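Local coordinates for protein putative carbohydrate-active enzyme (Uncultured organism, PDB 5WH8) that probably hydrolyses O-glycosidic bonds in cellulose through its family 5 glycoside hydrolase domain, the part of a larger, probably secreted multi-modular enzyme present here, at residues V155-V160 / I180-P185; Y163-I168 / L199-V204. All blocks are in the same frame, centred on the assembly; numbering follows the deposited sequence.

Contact 1 of 2, residues V155-V160 / I180-P185; sequences VKWADV and IICGTP. With EDO (1,2-ethanediol), chain H.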
loop_
_atom_site.group_PDB
_atom_site.type_symbol
_atom_site.label_atom_id
_atom_site.label_comp_id
_atom_site.label_asym_id
_atom_site.label_seq_id
_atom_site.Cartn_x
_atom_site.Cartn_y
_atom_site.Cartn_z
ATOM N N VAL A 155 15.188 11.081 12.327
ATOM C CA VAL A 155 13.768 11.143 11.990
ATOM C C VAL A 155 12.941 10.397 13.029
ATOM O O VAL A 155 12.834 9.176 12.984
ATOM C CB VAL A 155 13.515 10.569 10.581
ATOM C CG1 VAL A 155 12.047 10.651 10.214
ATOM C CG2 VAL A 155 14.340 11.364 9.565
ATOM N N LYS A 156 12.382 11.160 13.972
ATOM C CA LYS A 156 11.596 10.612 15.071
ATOM C C LYS A 156 10.109 10.721 14.782
ATOM O O LYS A 156 9.691 11.392 13.830
ATOM C CB LYS A 156 11.910 11.342 16.384
ATOM C CG LYS A 156 13.378 11.438 16.748
ATOM C CD LYS A 156 13.970 10.063 16.948
ATOM C CE LYS A 156 15.367 10.118 17.550
ATOM N NZ LYS A 156 16.068 8.811 17.400
ATOM N N TRP A 157 9.296 10.072 15.608
ATOM C CA TRP A 157 7.852 10.172 15.431
ATOM C C TRP A 157 7.392 11.654 15.469
ATOM O O TRP A 157 6.560 12.061 14.662
ATOM C CB TRP A 157 7.084 9.319 16.472
ATOM C CG TRP A 157 5.628 9.586 16.420
ATOM C CD1 TRP A 157 4.855 10.087 17.425
ATOM C CD2 TRP A 157 4.750 9.422 15.283
ATOM N NE1 TRP A 157 3.563 10.245 16.991
ATOM C CE2 TRP A 157 3.469 9.838 15.683
ATOM C CE3 TRP A 157 4.933 8.960 13.976
ATOM C CZ2 TRP A 157 2.366 9.825 14.816
ATOM C CZ3 TRP A 157 3.840 8.932 13.113
ATOM C CH2 TRP A 157 2.573 9.381 13.533
ATOM N N ALA A 158 7.962 12.478 16.344
ATOM C CA ALA A 158 7.626 13.905 16.356
ATOM C C ALA A 158 7.760 14.559 14.981
ATOM O O ALA A 158 6.910 15.357 14.591
ATOM C CB ALA A 158 8.501 14.650 17.366
ATOM N N ASP A 159 8.802 14.202 14.235
ATOM C CA ASP A 159 9.025 14.756 12.907
ATOM C C ASP A 159 8.019 14.221 11.882
ATOM O O ASP A 159 7.502 14.976 11.035
ATOM C CB ASP A 159 10.444 14.456 12.459
ATOM C CG ASP A 159 11.468 14.949 13.454
ATOM O OD1 ASP A 159 11.551 16.187 13.632
ATOM O OD2 ASP A 159 12.132 14.113 14.096
ATOM N N VAL A 160 7.726 12.927 11.943
ATOM C CA VAL A 160 6.712 12.379 11.049
ATOM C C VAL A 160 5.322 12.959 11.361
ATOM O O VAL A 160 4.530 13.229 10.456
ATOM C CB VAL A 160 6.669 10.817 11.132
ATOM C CG1 VAL A 160 5.608 10.230 10.198
ATOM C CG2 VAL A 160 8.039 10.235 10.806
ATOM N N ILE A 180 -6.440 7.596 5.310
ATOM C CA ILE A 180 -5.048 8.027 5.193
ATOM C C ILE A 180 -4.199 7.056 5.994
ATOM O O ILE A 180 -4.552 6.703 7.131
ATOM C CB ILE A 180 -4.847 9.477 5.707
ATOM C CG1 ILE A 180 -5.602 10.434 4.782
ATOM C CG2 ILE A 180 -3.373 9.844 5.777
ATOM C CD1 ILE A 180 -5.713 11.858 5.285
ATOM N N ILE A 181 -3.113 6.573 5.384
ATOM C CA ILE A 181 -2.197 5.617 6.031
ATOM C C ILE A 181 -0.881 6.351 6.244
ATOM O O ILE A 181 -0.282 6.834 5.276
ATOM C CB ILE A 181 -1.936 4.339 5.186
ATOM C CG1 ILE A 181 -3.239 3.694 4.713
ATOM C CG2 ILE A 181 -1.085 3.314 6.006
ATOM C CD1 ILE A 181 -3.074 2.580 3.666
ATOM N N CYS A 182 -0.440 6.426 7.496
ATOM C CA CYS A 182 0.713 7.230 7.886
ATOM C C CYS A 182 1.914 6.388 8.254
ATOM O O CYS A 182 1.826 5.554 9.162
ATOM C CB CYS A 182 0.350 8.113 9.088
ATOM S SG CYS A 182 1.679 9.282 9.577
ATOM N N GLY A 183 3.043 6.620 7.572
ATOM C CA GLY A 183 4.282 5.915 7.832
ATOM C C GLY A 183 4.816 6.191 9.224
ATOM O O GLY A 183 4.391 7.153 9.880
ATOM N N THR A 184 5.726 5.330 9.676
ATOM C CA THR A 184 6.287 5.443 11.023
ATOM C C THR A 184 7.814 5.350 10.952
ATOM O O THR A 184 8.373 4.979 9.908
ATOM C CB THR A 184 5.685 4.371 11.963
ATOM O OG1 THR A 184 5.843 3.059 11.411
ATOM C CG2 THR A 184 4.176 4.657 12.196
ATOM N N PRO A 185 8.509 5.782 12.021
ATOM C CA PRO A 185 9.982 5.800 11.959
ATOM C C PRO A 185 10.645 4.423 11.802
ATOM O O PRO A 185 10.026 3.368 11.981
ATOM C CB PRO A 185 10.380 6.439 13.304
ATOM C CG PRO A 185 9.188 7.239 13.714
ATOM C CD PRO A 185 7.992 6.437 13.241
HETATM C C1 EDO H . 12.870 16.237 17.286
HETATM O O1 EDO H . 12.527 14.947 16.767
HETATM C C2 EDO H . 13.971 16.900 16.465
HETATM O O2 EDO H . 13.659 16.926 15.070
#
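Trp157 and Val160, in the first turn of helix 157-172, pack against Cys182, Gly183 and Pro185, where strand 180-182 runs out into its loop. The apolar contacts centre on Pro185, whose CG sits 3.4 Å from the backbone N of Trp157 while its CD lies 4.0 Å from Trp157 CE3, oblique to the ring. Val160 completes this patch, its CG2 4.3 Å from Pro185 CG. With CG anti to the backbone N (chi1 171°), the Trp157 indole lies along the loop, and Cys182 SG meets its edge, 4.1 Å from CH2, in a sulfur-aromatic contact; Val160 CG1 touches the same sulfur. Among polar groups, the carbonyl O of Gly183 is buried in this apolar surround, 3.3 Å from Val160 CG1 and in the plane of the indole at its edge. The indole's own NE1 is satisfied by Asp197 O. On the outer side of the helix start, Lys156 at the N-cap position donates its backbone N-H to Asp159 OD2 (3.0 Å), which uses its anti lone pair, and a 1,2-ethanediol, probably from the crystallisation liquor, hydrogen-bonds both carboxylate oxygens of Asp159. Helix start and strand end thus meet within the beta-alpha-beta unit 142-145, 157-172, 180-182 of the TIM barrel.

Contact 2 of 2, residues Y163-I168 / L199-V204; sequences YAEAVI and LSYDNV. With EDO (1,2-ethanediol), chain C.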
loop_
_atom_site.group_PDB
_atom_site.type_symbol
_atom_site.label_atom_id
_atom_site.label_comp_id
_atom_site.label_asym_id
_atom_site.label_seq_id
_atom_site.Cartn_x
_atom_site.Cartn_y
_atom_site.Cartn_z
ATOM N N TYR A 163 5.013 16.327 9.755
ATOM C CA TYR A 163 4.737 16.139 8.330
ATOM C C TYR A 163 3.261 15.837 8.101
ATOM O O TYR A 163 2.622 16.445 7.245
ATOM C CB TYR A 163 5.607 15.004 7.751
ATOM C CG TYR A 163 5.214 14.568 6.339
ATOM C CD1 TYR A 163 5.628 15.290 5.237
ATOM C CD2 TYR A 163 4.398 13.458 6.125
ATOM C CE1 TYR A 163 5.276 14.910 3.957
ATOM C CE2 TYR A 163 4.028 13.072 4.841
ATOM C CZ TYR A 163 4.465 13.808 3.767
ATOM O OH TYR A 163 4.116 13.473 2.475
ATOM N N ALA A 164 2.733 14.879 8.858
ATOM C CA ALA A 164 1.342 14.466 8.700
ATOM C C ALA A 164 0.381 15.615 9.019
ATOM O O ALA A 164 -0.664 15.756 8.386
ATOM C CB ALA A 164 1.043 13.268 9.587
ATOM N N GLU A 165 0.723 16.426 10.014
ATOM C CA GLU A 165 -0.138 17.546 10.383
ATOM C C GLU A 165 -0.071 18.681 9.344
ATOM O O GLU A 165 -0.935 19.572 9.344
ATOM C CB GLU A 165 0.222 18.011 11.801
ATOM C CG GLU A 165 -0.248 17.002 12.851
ATOM C CD GLU A 165 0.196 17.286 14.273
ATOM O OE1 GLU A 165 1.077 18.147 14.489
ATOM O OE2 GLU A 165 -0.335 16.610 15.179
ATOM N N ALA A 166 0.919 18.634 8.448
ATOM C CA ALA A 166 0.985 19.536 7.278
ATOM C C ALA A 166 0.160 19.013 6.098
ATOM O O ALA A 166 -0.571 19.768 5.442
ATOM C CB ALA A 166 2.456 19.754 6.840
ATOM N N VAL A 167 0.274 17.722 5.820
ATOM C CA VAL A 167 -0.383 17.132 4.650
ATOM C C VAL A 167 -1.861 16.760 4.878
ATOM O O VAL A 167 -2.679 16.913 3.973
ATOM C CB VAL A 167 0.420 15.862 4.170
ATOM C CG1 VAL A 167 -0.346 15.065 3.147
ATOM C CG2 VAL A 167 1.810 16.279 3.624
ATOM N N ILE A 168 -2.217 16.237 6.048
ATOM C CA ILE A 168 -3.573 15.725 6.235
ATOM C C ILE A 168 -4.623 16.841 6.104
ATOM O O ILE A 168 -5.665 16.616 5.488
ATOM C CB ILE A 168 -3.711 14.965 7.571
ATOM C CG1 ILE A 168 -2.942 13.628 7.451
ATOM C CG2 ILE A 168 -5.190 14.710 7.922
ATOM C CD1 ILE A 168 -2.891 12.835 8.725
ATOM N N LEU A 199 -1.902 10.692 16.064
ATOM C CA LEU A 199 -2.611 11.761 15.349
ATOM C C LEU A 199 -4.064 11.900 15.826
ATOM O O LEU A 199 -4.700 10.908 16.196
ATOM C CB LEU A 199 -2.591 11.493 13.838
ATOM C CG LEU A 199 -1.213 11.509 13.194
ATOM C CD1 LEU A 199 -1.234 10.770 11.847
ATOM C CD2 LEU A 199 -0.793 12.956 13.013
ATOM N N SER A 200 -4.591 13.125 15.824
ATOM C CA SER A 200 -5.965 13.351 16.323
ATOM C C SER A 200 -7.068 13.271 15.262
ATOM O O SER A 200 -8.235 13.540 15.549
ATOM C CB SER A 200 -6.051 14.717 17.019
ATOM O OG SER A 200 -5.222 14.709 18.163
ATOM N N TYR A 201 -6.713 12.884 14.046
ATOM C CA TYR A 201 -7.665 12.830 12.942
ATOM C C TYR A 201 -8.401 11.492 12.902
ATOM O O TYR A 201 -7.855 10.480 13.333
ATOM C CB TYR A 201 -6.938 13.034 11.605
ATOM C CG TYR A 201 -6.103 14.285 11.530
ATOM C CD1 TYR A 201 -6.688 15.523 11.328
ATOM C CD2 TYR A 201 -4.719 14.226 11.654
ATOM C CE1 TYR A 201 -5.913 16.677 11.258
ATOM C CE2 TYR A 201 -3.947 15.356 11.578
ATOM C CZ TYR A 201 -4.544 16.584 11.394
ATOM O OH TYR A 201 -3.747 17.711 11.326
ATOM N N ASP A 202 -9.618 11.491 12.355
ATOM C CA ASP A 202 -10.374 10.263 12.089
ATOM C C ASP A 202 -9.857 9.519 10.842
ATOM O O ASP A 202 -9.229 10.119 9.963
ATOM C CB ASP A 202 -11.868 10.570 11.862
ATOM C CG ASP A 202 -12.540 11.223 13.054
ATOM O OD1 ASP A 202 -12.210 10.876 14.211
ATOM O OD2 ASP A 202 -13.430 12.076 12.820
ATOM N N ASN A 203 -10.201 8.234 10.745
ATOM C CA ASN A 203 -9.922 7.410 9.552
ATOM C C ASN A 203 -8.441 7.454 9.195
ATOM O O ASN A 203 -8.069 7.671 8.039
ATOM C CB ASN A 203 -10.789 7.850 8.362
ATOM C CG ASN A 203 -12.194 7.329 8.451
ATOM O OD1 ASN A 203 -12.430 6.231 8.955
ATOM N ND2 ASN A 203 -13.149 8.128 7.994
ATOM N N VAL A 204 -7.607 7.219 10.203
ATOM C CA VAL A 204 -6.160 7.111 10.016
ATOM C C VAL A 204 -5.675 5.729 10.455
ATOM O O VAL A 204 -6.064 5.209 11.512
ATOM C CB VAL A 204 -5.384 8.211 10.799
ATOM C CG1 VAL A 204 -3.873 7.993 10.731
ATOM C CG2 VAL A 204 -5.739 9.586 10.256
HETATM C C1 EDO C . -7.261 4.202 15.507
HETATM O O1 EDO C . -8.358 4.218 14.585
HETATM C C2 EDO C . -6.076 4.911 14.869
HETATM O O2 EDO C . -5.411 4.032 13.950
HETATM O O HOH W 1 -2.753 15.401 15.543
#
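Ile168 lies over one face of the Tyr201 ring, its CG2 3.6 Å from the ring centroid and 6° off the normal, a CH-pi contact almost centred on the ring. The CG1 branch passes the rim of the same face, with Ile168 CD1 3.7 Å from Tyr201 CD2, and also meets Leu199 CD1. One turn earlier in the helix, Ala164 CB packs on Leu199 CD2 at 3.9 Å. Glu165 adds its aliphatic part: CG lies at the edge of the Tyr201 ring, 3.9 Å from Tyr201 OH; the Glu165 and Leu199 side chains run antiparallel past one another. These residues fasten the loop leading into strand 204-211 to the outer helix 157-172 of the TIM barrel. Farther out, the Glu165 chain, extended beyond CG (chi2 173°), brings its carboxylate to a water that donates to OE2 at 2.7 Å and accepts from the backbone N of Ser200 at 2.9 Å. A salt bridge from Lys161 NZ to the same OE2 helps to position the carboxylate. Arg172, later in the helix, packs on Tyr201 and donates through NH1 to Asp202 O, while the backbone N of Leu199 is hydrogen-bonded to Tyr206 OH.

Overall arrangement
Both contacts use helix 157-172 and lie on the same side of the chain's centre, their own centres about 10 Å apart. Contact 1 takes the start of the helix against the end of strand 180-182, whereas contact 2 takes its middle against the loop before strand 204-211. Both are largely buried, but in contact 2 Glu165 and Tyr201 are partly exposed, and a water bridges the segments; contact 1 instead combines proline and sulfur-aromatic packing with a buried carbonyl. They meet directly: Cys182 SG packs on Leu199 CD1 at 4.0 Å, Ile180 CD1 on Ile168 CG2, and Ile180 N probably hydrogen-bonds Asn203 O, linking strand 180-182 to the residue just before the adjacent parallel strand 204-211.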